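Local coordinates for probable arylamine n-acetyl transferase (Mycobacterium abscessus, PDB 4GUZ), which probably transfers the acetyl group of acetyl-coenzyme A to arylamine substrates, at residues A[137-142]-A[150-155]; A[156-161]-A[183-188]; A[171-176]-A[187-192]. All coordinates share one frame; numbering follows the deposited sequence.

Contact 1: A[137-142]-A[150-155]; sequences SPLAPI and VADESW
The backbones of Leu139 and Asp152 pass with their CA atoms 6.5 Å apart, and those of Ile142 and Val150 with CA atoms 7.9 Å apart, too far for strand pairing, so side chains have to span the interval. Asp152 does this with its carboxylate. Its CG stands opposite the backbone N (chi1 -177°), which carries the group across to the loop. There OD2 accepts the amide N-H of Leu139, with 2.7 Å between Leu139 N and Asp152 OD2 and an almost straight angle of 171° at the hydrogen. The amide approaches on the syn side, 16° out of the carboxylate plane. An aspartate is short enough for this and offers a buried amide a strong acceptor. The CA of Pro138 also lies against it, 3.4 Å from Asp152 OD2.

Asp152 is also the first residue of a type II' turn ending at Trp155, the tight reversal of a beta hairpin that joins strands 147-152 and 155-162 at the edge of the large antiparallel sheet. Glu153 occupies its second position with a positive phi, a conformation more often left to glycine. Its CG rests 3.9 Å from Leu139 CD1, and the chain then bends, its carboxylate forming a salt bridge with Arg40. The side chain of Leu139, crossing those of Asp152 and Glu153 at about a right angle, also reaches Val43 on helix 32-45, an apolar wedge between helix and turn. Earlier in the loop, Pro138 touches Asp131, part of a probable Cys79-His116-Asp131 catalytic triad. Ser137 OG bonds to Phe134 N and Asp131 O. Farther along, two branched residues meet by their methyl groups, Ile142 CG2 lying 4.4 Å from Val150 CG2.

Contact 2: A[156-161]-A[183-188]; sequences TYRLRR and PGWLSR
Trp185 and Arg158 meet over the middle strand of a three-stranded antiparallel stretch, in which strand 170-176 runs between strands 155-162 and 185-196. The axes of the short strand segments 156-161 and 185-188 come within 8.1 Å, their directions 67° apart, a distance bridged here mainly by large side chains. Trp185 supplies a broad indole. Arg158 lays its CB methylene on the face of the six-membered ring, 3.5 Å from the centroid and 8° off the normal, a well-centred CH-pi contact. The arginine chain then runs on extended across the indole, with CD 4.0 Å from Trp185 NE1, and its guanidinium is tilted from the ring plane. Its charged end is held by a salt bridge from NH2 to Glu147, on the edge strand. The long aliphatic stem thus covers the ring while the head finds a carboxylate beyond it. At the indole's edge, near its plane, Thr156 CG2 abuts Trp185 CH2 at 3.8 Å.

On the other face of the sheet Tyr157 and Arg188 form a second bridge. The tyrosine leaves its strand heading away from the partner segment, but with CG beside the backbone N (chi1 -61°) the ring comes back to it. CE1 settles over one face of the Arg188 guanidinium, toward its rim and 3.4 Å from NH1, with the two planes strongly inclined. The flat arginine head suits this place because it can take the ring carbon CE1 on its face while its N-H groups bond in other directions, to Glu175 through NE and weakly to Thr136 O through NH1. Strands 155-162, 170-176 and 185-196 follow one another as a beta meander, and here large residues on both faces link its outer strands across the middle one.

Contact 3: A[171-176]-A[187-192]; sequences WTLSEA and SRHTFV
Trp171 and Phe191 form a hydrogen-bonded pair in the antiparallel beta hairpin of strands 170-176 and 185-196, with Trp171 N to Phe191 O and Phe191 N to Trp171 O both 2.9 Å. Their side chains share a face: Trp171 CB sits over the phenyl ring, 3.8 Å from its centroid, a CH-pi contact, while the two rings lie nearly parallel but slid so far apart that they barely overlap. Phe191 takes up the position between backbone N and carbonyl carbon (chi1 59°), which brings its ring back against Trp171 CB. On the same face Leu173 packs beside His189, its CD2 3.6 Å from His189 NE2. Thr172 and Thr190, branched residues suited to a strand, lie side by side on the opposite face, with Thr172 OG1 3.4 Å from Thr190 CG2.

Beyond Leu173 the register slips in a classic bulge, where Arg188 and His189 both face one residue. Leu173 O accepts Arg188 N at 2.8 Å and His189 N only weakly. At the bulge the Arg188 side chain heads toward Glu175.

In the outer shell, His189 NE2 bonds to Asp131 and its ring meets His116, both members of the probable catalytic triad. Met118 backs His189 and Phe191, and Trp171 NE1 is satisfied by Val145 O. In the salt bridge at the bulge, Arg188 NE donates to the anti lone pair of Glu175 OE1 at 2.7 Å, and that oxygen lies only 3° out of the guanidinium plane.

In the fold
Strands 147-152, 155-162, 170-176 and 185-196, successive neighbours in the large antiparallel sheet, carry most of the three contacts; contact 1 also brings in the loop before strand 142-143, which lies at the sheet's other edge. Contacts 2 and 3 are closest, with centres about 6 Å apart; they share Ser187 and Arg188, and Arg158 O lies 2.8 Å from Ser174 N. Contact 1, its centre about 12 Å from that of contact 2, joins it through Val150 N and Tyr157 O, 2.7 Å apart. It meets contact 3 where Ile142 CD1 lies 3.8 Å from Leu173 CD1. Contacts 1 and 3 converge on the probable triad aspartate, Asp131, through Pro138 and His189.

Contact 1: A[137-142]-A[150-155]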
ATOM      1  N   SER A 137       2.181   5.277   2.579  1.00 15.97           N
ATOM      2  CA  SER A 137       2.723   4.279   3.458  1.00 14.30           C
ATOM      3  C   SER A 137       3.898   4.754   4.308  1.00 18.30           C
ATOM      4  O   SER A 137       4.712   5.564   3.858  1.00 15.68           O
ATOM      5  CB  SER A 137       3.216   3.096   2.619  1.00 18.54           C
ATOM      6  OG  SER A 137       2.233   2.080   2.557  1.00 27.50           O
ATOM      7  N   PRO A 138       4.058   4.162   5.513  1.00 16.39           N
ATOM      8  CA  PRO A 138       5.273   4.402   6.279  1.00 16.46           C
ATOM      9  C   PRO A 138       6.471   3.980   5.443  1.00 19.23           C
ATOM     10  O   PRO A 138       6.383   3.013   4.666  1.00 15.36           O
ATOM     11  CB  PRO A 138       5.092   3.487   7.496  1.00 17.76           C
ATOM     12  CG  PRO A 138       3.620   3.347   7.639  1.00 21.07           C
ATOM     13  CD  PRO A 138       3.190   3.195   6.217  1.00 17.23           C
ATOM     14  N   LEU A 139       7.567   4.754   5.530  1.00 17.67           N
ATOM     15  CA  LEU A 139       8.763   4.477   4.736  1.00 17.63           C
ATOM     16  C   LEU A 139       9.643   3.475   5.437  1.00 22.24           C
ATOM     17  O   LEU A 139      10.631   3.038   4.867  1.00 21.68           O
ATOM     18  CB  LEU A 139       9.549   5.760   4.439  1.00 17.55           C
ATOM     19  CG  LEU A 139       8.822   6.839   3.620  1.00 21.30           C
ATOM     20  CD1 LEU A 139       9.574   8.129   3.667  1.00 22.16           C
ATOM     21  CD2 LEU A 139       8.674   6.441   2.172  1.00 24.21           C
ATOM     22  N   ALA A 140       9.292   3.100   6.675  1.00 18.39           N
ATOM     23  CA  ALA A 140      10.120   2.151   7.415  1.00 18.21           C
ATOM     24  C   ALA A 140       9.256   1.157   8.185  1.00 19.87           C
ATOM     25  O   ALA A 140       8.135   1.524   8.572  1.00 18.51           O
ATOM     26  CB  ALA A 140      11.026   2.911   8.376  1.00 18.27           C
ATOM     27  N   PRO A 141       9.753  -0.081   8.458  1.00 15.86           N
ATOM     28  CA  PRO A 141       8.988  -0.995   9.323  1.00 15.07           C
ATOM     29  C   PRO A 141       8.771  -0.349  10.682  1.00 18.59           C
ATOM     30  O   PRO A 141       9.581   0.477  11.104  1.00 20.49           O
ATOM     31  CB  PRO A 141       9.889  -2.235   9.437  1.00 17.22           C
ATOM     32  CG  PRO A 141      10.907  -2.084   8.368  1.00 22.35           C
ATOM     33  CD  PRO A 141      11.083  -0.651   8.114  1.00 18.01           C
ATOM     34  N   ILE A 142       7.687  -0.687  11.346  1.00 16.85           N
ATOM     35  CA  ILE A 142       7.357  -0.098  12.639  1.00 16.05           C
ATOM     36  C   ILE A 142       7.384  -1.191  13.685  1.00 19.38           C
ATOM     37  O   ILE A 142       6.692  -2.205  13.529  1.00 20.41           O
ATOM     38  CB  ILE A 142       5.972   0.633  12.564  1.00 18.05           C
ATOM     39  CG1 ILE A 142       6.041   1.884  11.642  1.00 16.96           C
ATOM     40  CG2 ILE A 142       5.452   1.006  13.958  1.00 20.23           C
ATOM     41  CD1 ILE A 142       4.674   2.549  11.321  1.00 22.76           C
ATOM     42  N   VAL A 150       6.043   7.619  16.406  1.00 16.55           N
ATOM     43  CA  VAL A 150       7.148   7.261  15.525  1.00 17.64           C
ATOM     44  C   VAL A 150       7.367   8.323  14.449  1.00 22.08           C
ATOM     45  O   VAL A 150       6.466   8.583  13.658  1.00 19.63           O
ATOM     46  CB  VAL A 150       6.886   5.863  14.873  1.00 22.86           C
ATOM     47  CG1 VAL A 150       7.941   5.512  13.838  1.00 22.72           C
ATOM     48  CG2 VAL A 150       6.784   4.746  15.915  1.00 23.11           C
ATOM     49  N   ALA A 151       8.606   8.854  14.359  1.00 17.59           N
ATOM     50  CA  ALA A 151       8.970   9.767  13.285  1.00 16.90           C
ATOM     51  C   ALA A 151       9.351   8.942  12.052  1.00 19.82           C
ATOM     52  O   ALA A 151      10.056   7.932  12.152  1.00 17.35           O
ATOM     53  CB  ALA A 151      10.137  10.666  13.713  1.00 17.89           C
ATOM     54  N   ASP A 152       8.838   9.334  10.904  1.00 17.34           N
ATOM     55  CA  ASP A 152       9.128   8.647   9.660  1.00 16.18           C
ATOM     56  C   ASP A 152       9.386   9.731   8.672  1.00 17.21           C
ATOM     57  O   ASP A 152       8.477  10.214   8.009  1.00 16.65           O
ATOM     58  CB  ASP A 152       7.958   7.723   9.280  1.00 17.07           C
ATOM     59  CG  ASP A 152       8.177   6.894   8.036  1.00 22.15           C
ATOM     60  OD1 ASP A 152       9.197   6.170   7.970  1.00 23.74           O
ATOM     61  OD2 ASP A 152       7.313   6.933   7.145  1.00 22.41           O
ATOM     62  N   GLU A 153      10.633  10.222   8.677  1.00 15.34           N
ATOM     63  CA  GLU A 153      11.062  11.366   7.873  1.00 13.58           C
ATOM     64  C   GLU A 153      10.228  12.598   8.315  1.00 19.66           C
ATOM     65  O   GLU A 153      10.215  12.876   9.519  1.00 21.16           O
ATOM     66  CB  GLU A 153      10.993  11.044   6.366  1.00 14.02           C
ATOM     67  CG  GLU A 153      12.053  10.034   5.925  1.00 17.17           C
ATOM     68  CD  GLU A 153      13.496  10.496   6.080  1.00 19.83           C
ATOM     69  OE1 GLU A 153      13.743  11.709   6.268  1.00 16.21           O
ATOM     70  OE2 GLU A 153      14.381   9.618   6.074  1.00 17.89           O
ATOM     71  N   SER A 154       9.486  13.275   7.418  1.00 18.04           N
ATOM     72  CA  SER A 154       8.665  14.429   7.824  1.00 17.64           C
ATOM     73  C   SER A 154       7.278  14.026   8.332  1.00 20.58           C
ATOM     74  O   SER A 154       6.518  14.884   8.802  1.00 18.64           O
ATOM     75  CB  SER A 154       8.519  15.437   6.691  1.00 19.47           C
ATOM     76  OG  SER A 154       9.784  15.959   6.316  1.00 20.28           O
ATOM     77  N   TRP A 155       6.956  12.730   8.239  1.00 16.85           N
ATOM     78  CA  TRP A 155       5.683  12.164   8.666  1.00 16.27           C
ATOM     79  C   TRP A 155       5.806  11.690  10.080  1.00 19.44           C
ATOM     80  O   TRP A 155       6.915  11.384  10.531  1.00 19.70           O
ATOM     81  CB  TRP A 155       5.264  11.001   7.747  1.00 14.62           C
ATOM     82  CG  TRP A 155       5.296  11.378   6.295  1.00 14.59           C
ATOM     83  CD1 TRP A 155       6.327  11.188   5.421  1.00 17.07           C
ATOM     84  CD2 TRP A 155       4.316  12.164   5.602  1.00 14.53           C
ATOM     85  NE1 TRP A 155       6.036  11.782   4.213  1.00 16.03           N
ATOM     86  CE2 TRP A 155       4.797  12.375   4.292  1.00 17.30           C
ATOM     87  CE3 TRP A 155       3.025  12.623   5.931  1.00 15.77           C
ATOM     88  CZ2 TRP A 155       4.041  13.035   3.313  1.00 16.41           C
ATOM     89  CZ3 TRP A 155       2.292  13.313   4.969  1.00 17.10           C
ATOM     90  CH2 TRP A 155       2.798  13.516   3.680  1.00 17.39           C
TER

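Contact 2: A[156-161]-A[183-188]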
ATOM      1  N   THR A 156       4.675  11.630  10.789  1.00 15.18           N
ATOM      2  CA  THR A 156       4.632  11.155  12.177  1.00 15.40           C
ATOM      3  C   THR A 156       3.453  10.213  12.328  1.00 17.64           C
ATOM      4  O   THR A 156       2.348  10.516  11.862  1.00 13.93           O
ATOM      5  CB  THR A 156       4.580  12.321  13.182  1.00 23.81           C
ATOM      6  OG1 THR A 156       5.485  13.339  12.773  1.00 22.87           O
ATOM      7  CG2 THR A 156       4.936  11.887  14.600  1.00 24.72           C
ATOM      8  N   TYR A 157       3.696   9.081  12.990  1.00 16.41           N
ATOM      9  CA  TYR A 157       2.678   8.064  13.233  1.00 15.95           C
ATOM     10  C   TYR A 157       2.547   7.778  14.713  1.00 21.06           C
ATOM     11  O   TYR A 157       3.487   7.995  15.492  1.00 20.90           O
ATOM     12  CB  TYR A 157       3.029   6.761  12.474  1.00 16.89           C
ATOM     13  CG  TYR A 157       3.083   6.971  10.974  1.00 19.32           C
ATOM     14  CD1 TYR A 157       1.919   7.175  10.236  1.00 22.86           C
ATOM     15  CD2 TYR A 157       4.296   6.975  10.293  1.00 18.50           C
ATOM     16  CE1 TYR A 157       1.969   7.445   8.871  1.00 25.47           C
ATOM     17  CE2 TYR A 157       4.358   7.241   8.926  1.00 18.63           C
ATOM     18  CZ  TYR A 157       3.190   7.487   8.221  1.00 29.84           C
ATOM     19  OH  TYR A 157       3.228   7.735   6.866  1.00 29.17           O
ATOM     20  N   ARG A 158       1.383   7.272  15.098  1.00 16.26           N
ATOM     21  CA  ARG A 158       1.139   6.821  16.458  1.00 14.69           C
ATOM     22  C   ARG A 158       0.600   5.414  16.389  1.00 20.20           C
ATOM     23  O   ARG A 158      -0.306   5.135  15.609  1.00 20.09           O
ATOM     24  CB  ARG A 158       0.179   7.714  17.230  1.00 14.69           C
ATOM     25  CG  ARG A 158       0.166   7.346  18.725  1.00 18.13           C
ATOM     26  CD  ARG A 158      -1.121   7.689  19.407  1.00 27.33           C
ATOM     27  NE  ARG A 158      -1.002   7.513  20.855  1.00 33.60           N
ATOM     28  CZ  ARG A 158      -1.922   7.907  21.726  1.00 53.13           C
ATOM     29  NH1 ARG A 158      -3.036   8.497  21.304  1.00 39.11           N
ATOM     30  NH2 ARG A 158      -1.739   7.714  23.027  1.00 40.18           N
ATOM     31  N   LEU A 159       1.189   4.523  17.167  1.00 18.34           N
ATOM     32  CA  LEU A 159       0.763   3.133  17.253  1.00 17.98           C
ATOM     33  C   LEU A 159       0.208   2.928  18.648  1.00 18.99           C
ATOM     34  O   LEU A 159       0.838   3.344  19.603  1.00 17.11           O
ATOM     35  CB  LEU A 159       1.973   2.225  16.974  1.00 17.93           C
ATOM     36  CG  LEU A 159       1.741   0.723  16.853  1.00 20.75           C
ATOM     37  CD1 LEU A 159       0.898   0.372  15.641  1.00 18.96           C
ATOM     38  CD2 LEU A 159       3.072  -0.011  16.760  1.00 20.57           C
ATOM     39  N   ARG A 160      -0.986   2.346  18.770  1.00 16.52           N
ATOM     40  CA  ARG A 160      -1.588   2.117  20.079  1.00 15.22           C
ATOM     41  C   ARG A 160      -2.453   0.876  20.082  1.00 19.17           C
ATOM     42  O   ARG A 160      -3.420   0.791  19.319  1.00 16.74           O
ATOM     43  CB  ARG A 160      -2.431   3.323  20.514  1.00 15.04           C
ATOM     44  CG  ARG A 160      -2.813   3.260  21.973  1.00 19.10           C
ATOM     45  CD  ARG A 160      -3.424   4.556  22.435  1.00 32.46           C
ATOM     46  NE  ARG A 160      -3.748   4.475  23.859  1.00 53.79           N
ATOM     47  CZ  ARG A 160      -4.716   5.169  24.445  1.00 79.90           C
ATOM     48  NH1 ARG A 160      -5.466   6.005  23.736  1.00 72.70           N
ATOM     49  NH2 ARG A 160      -4.948   5.027  25.745  1.00 70.61           N
ATOM     50  N   ARG A 161      -2.130  -0.039  20.998  1.00 16.85           N
ATOM     51  CA  ARG A 161      -2.819  -1.304  21.259  1.00 16.40           C
ATOM     52  C   ARG A 161      -4.038  -1.044  22.131  1.00 19.07           C
ATOM     53  O   ARG A 161      -3.979  -0.214  23.044  1.00 18.51           O
ATOM     54  CB  ARG A 161      -1.872  -2.299  21.973  1.00 14.24           C
ATOM     55  CG  ARG A 161      -2.407  -3.730  22.060  1.00 21.63           C
ATOM     56  CD  ARG A 161      -1.429  -4.641  22.770  1.00 21.21           C
ATOM     57  NE  ARG A 161      -1.831  -6.046  22.700  1.00 22.54           N
ATOM     58  CZ  ARG A 161      -1.009  -7.056  22.967  1.00 37.90           C
ATOM     59  NH1 ARG A 161       0.261  -6.823  23.273  1.00 22.97           N
ATOM     60  NH2 ARG A 161      -1.436  -8.306  22.886  1.00 27.52           N
ATOM     61  N   PRO A 183      -1.525  19.406  16.435  1.00 23.89           N
ATOM     62  CA  PRO A 183      -1.415  18.354  17.451  1.00 24.70           C
ATOM     63  C   PRO A 183      -2.588  17.403  17.263  1.00 27.99           C
ATOM     64  O   PRO A 183      -3.593  17.763  16.640  1.00 29.98           O
ATOM     65  CB  PRO A 183      -1.487  19.109  18.787  1.00 26.43           C
ATOM     66  CG  PRO A 183      -1.613  20.569  18.440  1.00 31.25           C
ATOM     67  CD  PRO A 183      -2.029  20.669  17.015  1.00 26.20           C
ATOM     68  N   GLY A 184      -2.475  16.218  17.815  1.00 24.48           N
ATOM     69  CA  GLY A 184      -3.545  15.243  17.705  1.00 22.72           C
ATOM     70  C   GLY A 184      -3.288  14.225  16.617  1.00 22.21           C
ATOM     71  O   GLY A 184      -2.300  14.307  15.871  1.00 19.49           O
ATOM     72  N   TRP A 185      -4.167  13.249  16.542  1.00 16.43           N
ATOM     73  CA  TRP A 185      -3.992  12.130  15.630  1.00 17.29           C
ATOM     74  C   TRP A 185      -5.225  11.840  14.845  1.00 21.10           C
ATOM     75  O   TRP A 185      -6.325  12.059  15.345  1.00 21.56           O
ATOM     76  CB  TRP A 185      -3.637  10.878  16.465  1.00 16.95           C
ATOM     77  CG  TRP A 185      -2.390  11.077  17.272  1.00 18.13           C
ATOM     78  CD1 TRP A 185      -2.309  11.460  18.584  1.00 21.14           C
ATOM     79  CD2 TRP A 185      -1.059  11.098  16.763  1.00 17.92           C
ATOM     80  NE1 TRP A 185      -0.995  11.636  18.942  1.00 21.17           N
ATOM     81  CE2 TRP A 185      -0.202  11.425  17.840  1.00 22.16           C
ATOM     82  CE3 TRP A 185      -0.496  10.842  15.500  1.00 19.22           C
ATOM     83  CZ2 TRP A 185       1.187  11.506  17.691  1.00 22.13           C
ATOM     84  CZ3 TRP A 185       0.881  10.916  15.355  1.00 20.78           C
ATOM     85  CH2 TRP A 185       1.708  11.242  16.439  1.00 21.36           C
ATOM     86  N   LEU A 186      -5.044  11.295  13.628  1.00 17.12           N
ATOM     87  CA  LEU A 186      -6.135  10.805  12.782  1.00 16.51           C
ATOM     88  C   LEU A 186      -5.961   9.296  12.618  1.00 19.00           C
ATOM     89  O   LEU A 186      -4.963   8.880  12.021  1.00 17.82           O
ATOM     90  CB  LEU A 186      -6.159  11.502  11.401  1.00 16.23           C
ATOM     91  CG  LEU A 186      -7.246  10.992  10.412  1.00 20.44           C
ATOM     92  CD1 LEU A 186      -8.676  11.369  10.891  1.00 20.80           C
ATOM     93  CD2 LEU A 186      -6.997  11.502   8.993  1.00 21.86           C
ATOM     94  N   SER A 187      -6.917   8.472  13.108  1.00 16.93           N
ATOM     95  CA  SER A 187      -6.787   7.017  12.909  1.00 16.27           C
ATOM     96  C   SER A 187      -6.733   6.683  11.424  1.00 20.18           C
ATOM     97  O   SER A 187      -7.535   7.216  10.652  1.00 20.74           O
ATOM     98  CB  SER A 187      -7.927   6.248  13.571  1.00 20.03           C
ATOM     99  OG  SER A 187      -9.169   6.486  12.925  1.00 25.29           O
ATOM    100  N   ARG A 188      -5.773   5.830  11.015  1.00 16.12           N
ATOM    101  CA  ARG A 188      -5.684   5.359   9.628  1.00 15.82           C
ATOM    102  C   ARG A 188      -6.412   4.038   9.529  1.00 18.10           C
ATOM    103  O   ARG A 188      -7.424   3.928   8.862  1.00 18.34           O
ATOM    104  CB  ARG A 188      -4.232   5.181   9.168  1.00 16.51           C
ATOM    105  CG  ARG A 188      -3.669   6.344   8.440  1.00 26.46           C
ATOM    106  CD  ARG A 188      -2.364   5.937   7.812  1.00 24.76           C
ATOM    107  NE  ARG A 188      -1.747   7.102   7.193  1.00 22.08           N
ATOM    108  CZ  ARG A 188      -0.605   7.082   6.533  1.00 28.33           C
ATOM    109  NH1 ARG A 188       0.087   5.953   6.419  1.00 18.60           N
ATOM    110  NH2 ARG A 188      -0.124   8.199   6.001  1.00 21.13           N
TER

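Contact 3: A[171-176]-A[187-192]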
ATOM      1  N   TRP A 171      -4.301  -3.158  17.266  1.00 15.93           N
ATOM      2  CA  TRP A 171      -3.595  -1.878  17.247  1.00 16.41           C
ATOM      3  C   TRP A 171      -4.271  -0.887  16.330  1.00 18.46           C
ATOM      4  O   TRP A 171      -4.783  -1.279  15.280  1.00 16.88           O
ATOM      5  CB  TRP A 171      -2.140  -2.056  16.744  1.00 15.44           C
ATOM      6  CG  TRP A 171      -1.201  -2.721  17.703  1.00 16.14           C
ATOM      7  CD1 TRP A 171      -0.224  -2.117  18.448  1.00 19.46           C
ATOM      8  CD2 TRP A 171      -1.162  -4.114  18.042  1.00 16.07           C
ATOM      9  NE1 TRP A 171       0.400  -3.047  19.253  1.00 18.82           N
ATOM     10  CE2 TRP A 171      -0.163  -4.277  19.033  1.00 20.00           C
ATOM     11  CE3 TRP A 171      -1.875  -5.245  17.604  1.00 17.75           C
ATOM     12  CZ2 TRP A 171       0.136  -5.521  19.595  1.00 19.75           C
ATOM     13  CZ3 TRP A 171      -1.633  -6.465  18.210  1.00 19.66           C
ATOM     14  CH2 TRP A 171      -0.612  -6.604  19.169  1.00 20.57           C
ATOM     15  N   THR A 172      -4.120   0.409  16.642  1.00 15.87           N
ATOM     16  CA  THR A 172      -4.535   1.473  15.749  1.00 15.80           C
ATOM     17  C   THR A 172      -3.281   2.157  15.288  1.00 17.55           C
ATOM     18  O   THR A 172      -2.478   2.573  16.125  1.00 16.12           O
ATOM     19  CB  THR A 172      -5.517   2.479  16.413  1.00 17.36           C
ATOM     20  OG1 THR A 172      -6.646   1.791  16.926  1.00 16.53           O
ATOM     21  CG2 THR A 172      -5.966   3.623  15.458  1.00 13.34           C
ATOM     22  N   LEU A 173      -3.120   2.306  13.969  1.00 14.22           N
ATOM     23  CA  LEU A 173      -2.050   3.124  13.426  1.00 14.00           C
ATOM     24  C   LEU A 173      -2.689   4.446  13.049  1.00 16.55           C
ATOM     25  O   LEU A 173      -3.668   4.439  12.295  1.00 14.73           O
ATOM     26  CB  LEU A 173      -1.328   2.489  12.232  1.00 14.30           C
ATOM     27  CG  LEU A 173      -0.177   3.319  11.674  1.00 18.24           C
ATOM     28  CD1 LEU A 173       1.082   3.168  12.552  1.00 18.75           C
ATOM     29  CD2 LEU A 173       0.146   2.924  10.232  1.00 20.37           C
ATOM     30  N   SER A 174      -2.184   5.567  13.603  1.00 12.99           N
ATOM     31  CA  SER A 174      -2.731   6.909  13.326  1.00 12.13           C
ATOM     32  C   SER A 174      -1.694   7.783  12.643  1.00 19.49           C
ATOM     33  O   SER A 174      -0.486   7.570  12.810  1.00 17.90           O
ATOM     34  CB  SER A 174      -3.190   7.606  14.611  1.00 12.58           C
ATOM     35  OG  SER A 174      -4.190   6.881  15.315  1.00 18.03           O
ATOM     36  N   GLU A 175      -2.157   8.798  11.911  1.00 17.27           N
ATOM     37  CA  GLU A 175      -1.216   9.743  11.281  1.00 16.91           C
ATOM     38  C   GLU A 175      -1.385  11.055  11.998  1.00 20.61           C
ATOM     39  O   GLU A 175      -2.475  11.327  12.507  1.00 16.86           O
ATOM     40  CB  GLU A 175      -1.430   9.873   9.758  1.00 18.27           C
ATOM     41  CG  GLU A 175      -2.830  10.339   9.357  1.00 20.36           C
ATOM     42  CD  GLU A 175      -3.070  10.510   7.868  1.00 35.89           C
ATOM     43  OE1 GLU A 175      -2.984   9.502   7.132  1.00 26.31           O
ATOM     44  OE2 GLU A 175      -3.404  11.642   7.445  1.00 22.49           O
ATOM     45  N   ALA A 176      -0.310  11.862  12.089  1.00 18.89           N
ATOM     46  CA  ALA A 176      -0.424  13.168  12.726  1.00 18.10           C
ATOM     47  C   ALA A 176      -1.495  14.010  12.006  1.00 19.04           C
ATOM     48  O   ALA A 176      -1.580  14.003  10.775  1.00 18.27           O
ATOM     49  CB  ALA A 176       0.917  13.877  12.738  1.00 19.04           C
ATOM     50  N   SER A 187      -6.917   8.472  13.108  1.00 16.93           N
ATOM     51  CA  SER A 187      -6.787   7.017  12.909  1.00 16.27           C
ATOM     52  C   SER A 187      -6.733   6.683  11.424  1.00 20.18           C
ATOM     53  O   SER A 187      -7.535   7.216  10.652  1.00 20.74           O
ATOM     54  CB  SER A 187      -7.927   6.248  13.571  1.00 20.03           C
ATOM     55  OG  SER A 187      -9.169   6.486  12.925  1.00 25.29           O
ATOM     56  N   ARG A 188      -5.773   5.830  11.015  1.00 16.12           N
ATOM     57  CA  ARG A 188      -5.684   5.359   9.628  1.00 15.82           C
ATOM     58  C   ARG A 188      -6.412   4.038   9.529  1.00 18.10           C
ATOM     59  O   ARG A 188      -7.424   3.928   8.862  1.00 18.34           O
ATOM     60  CB  ARG A 188      -4.232   5.181   9.168  1.00 16.51           C
ATOM     61  CG  ARG A 188      -3.669   6.344   8.440  1.00 26.46           C
ATOM     62  CD  ARG A 188      -2.364   5.937   7.812  1.00 24.76           C
ATOM     63  NE  ARG A 188      -1.747   7.102   7.193  1.00 22.08           N
ATOM     64  CZ  ARG A 188      -0.605   7.082   6.533  1.00 28.33           C
ATOM     65  NH1 ARG A 188       0.087   5.953   6.419  1.00 18.60           N
ATOM     66  NH2 ARG A 188      -0.124   8.199   6.001  1.00 21.13           N
ATOM     67  N   HIS A 189      -5.880   3.027  10.210  1.00 15.49           N
ATOM     68  CA  HIS A 189      -6.470   1.695  10.236  1.00 13.74           C
ATOM     69  C   HIS A 189      -6.301   1.048  11.601  1.00 16.40           C
ATOM     70  O   HIS A 189      -5.490   1.499  12.420  1.00 14.18           O
ATOM     71  CB  HIS A 189      -5.831   0.804   9.137  1.00 14.24           C
ATOM     72  CG  HIS A 189      -4.331   0.683   9.166  1.00 16.83           C
ATOM     73  ND1 HIS A 189      -3.681  -0.016  10.164  1.00 18.42           N
ATOM     74  CD2 HIS A 189      -3.421   1.066   8.234  1.00 18.01           C
ATOM     75  CE1 HIS A 189      -2.397   0.048   9.869  1.00 17.50           C
ATOM     76  NE2 HIS A 189      -2.194   0.660   8.690  1.00 17.98           N
ATOM     77  N   THR A 190      -7.081  -0.000  11.844  1.00 13.99           N
ATOM     78  CA  THR A 190      -6.941  -0.866  13.017  1.00 13.84           C
ATOM     79  C   THR A 190      -6.549  -2.226  12.472  1.00 17.02           C
ATOM     80  O   THR A 190      -6.942  -2.561  11.361  1.00 17.69           O
ATOM     81  CB  THR A 190      -8.200  -0.950  13.899  1.00 18.84           C
ATOM     82  OG1 THR A 190      -9.269  -1.580  13.174  1.00 16.39           O
ATOM     83  CG2 THR A 190      -8.625   0.404  14.480  1.00 15.78           C
ATOM     84  N   PHE A 191      -5.776  -2.999  13.208  1.00 12.61           N
ATOM     85  CA  PHE A 191      -5.424  -4.345  12.743  1.00 12.25           C
ATOM     86  C   PHE A 191      -5.302  -5.285  13.927  1.00 16.16           C
ATOM     87  O   PHE A 191      -5.125  -4.850  15.051  1.00 13.06           O
ATOM     88  CB  PHE A 191      -4.132  -4.368  11.891  1.00 13.41           C
ATOM     89  CG  PHE A 191      -2.881  -3.839  12.569  1.00 13.78           C
ATOM     90  CD1 PHE A 191      -2.557  -2.494  12.509  1.00 15.36           C
ATOM     91  CD2 PHE A 191      -2.011  -4.699  13.232  1.00 15.00           C
ATOM     92  CE1 PHE A 191      -1.420  -2.000  13.160  1.00 16.46           C
ATOM     93  CE2 PHE A 191      -0.878  -4.217  13.874  1.00 17.71           C
ATOM     94  CZ  PHE A 191      -0.573  -2.872  13.816  1.00 16.45           C
ATOM     95  N   VAL A 192      -5.394  -6.580  13.641  1.00 15.25           N
ATOM     96  CA  VAL A 192      -5.201  -7.695  14.571  1.00 14.70           C
ATOM     97  C   VAL A 192      -4.133  -8.583  13.925  1.00 19.67           C
ATOM     98  O   VAL A 192      -3.971  -8.553  12.703  1.00 18.22           O
ATOM     99  CB  VAL A 192      -6.516  -8.447  14.884  1.00 16.88           C
ATOM    100  CG1 VAL A 192      -7.508  -7.535  15.621  1.00 16.09           C
ATOM    101  CG2 VAL A 192      -7.132  -9.045  13.632  1.00 16.42           C
TER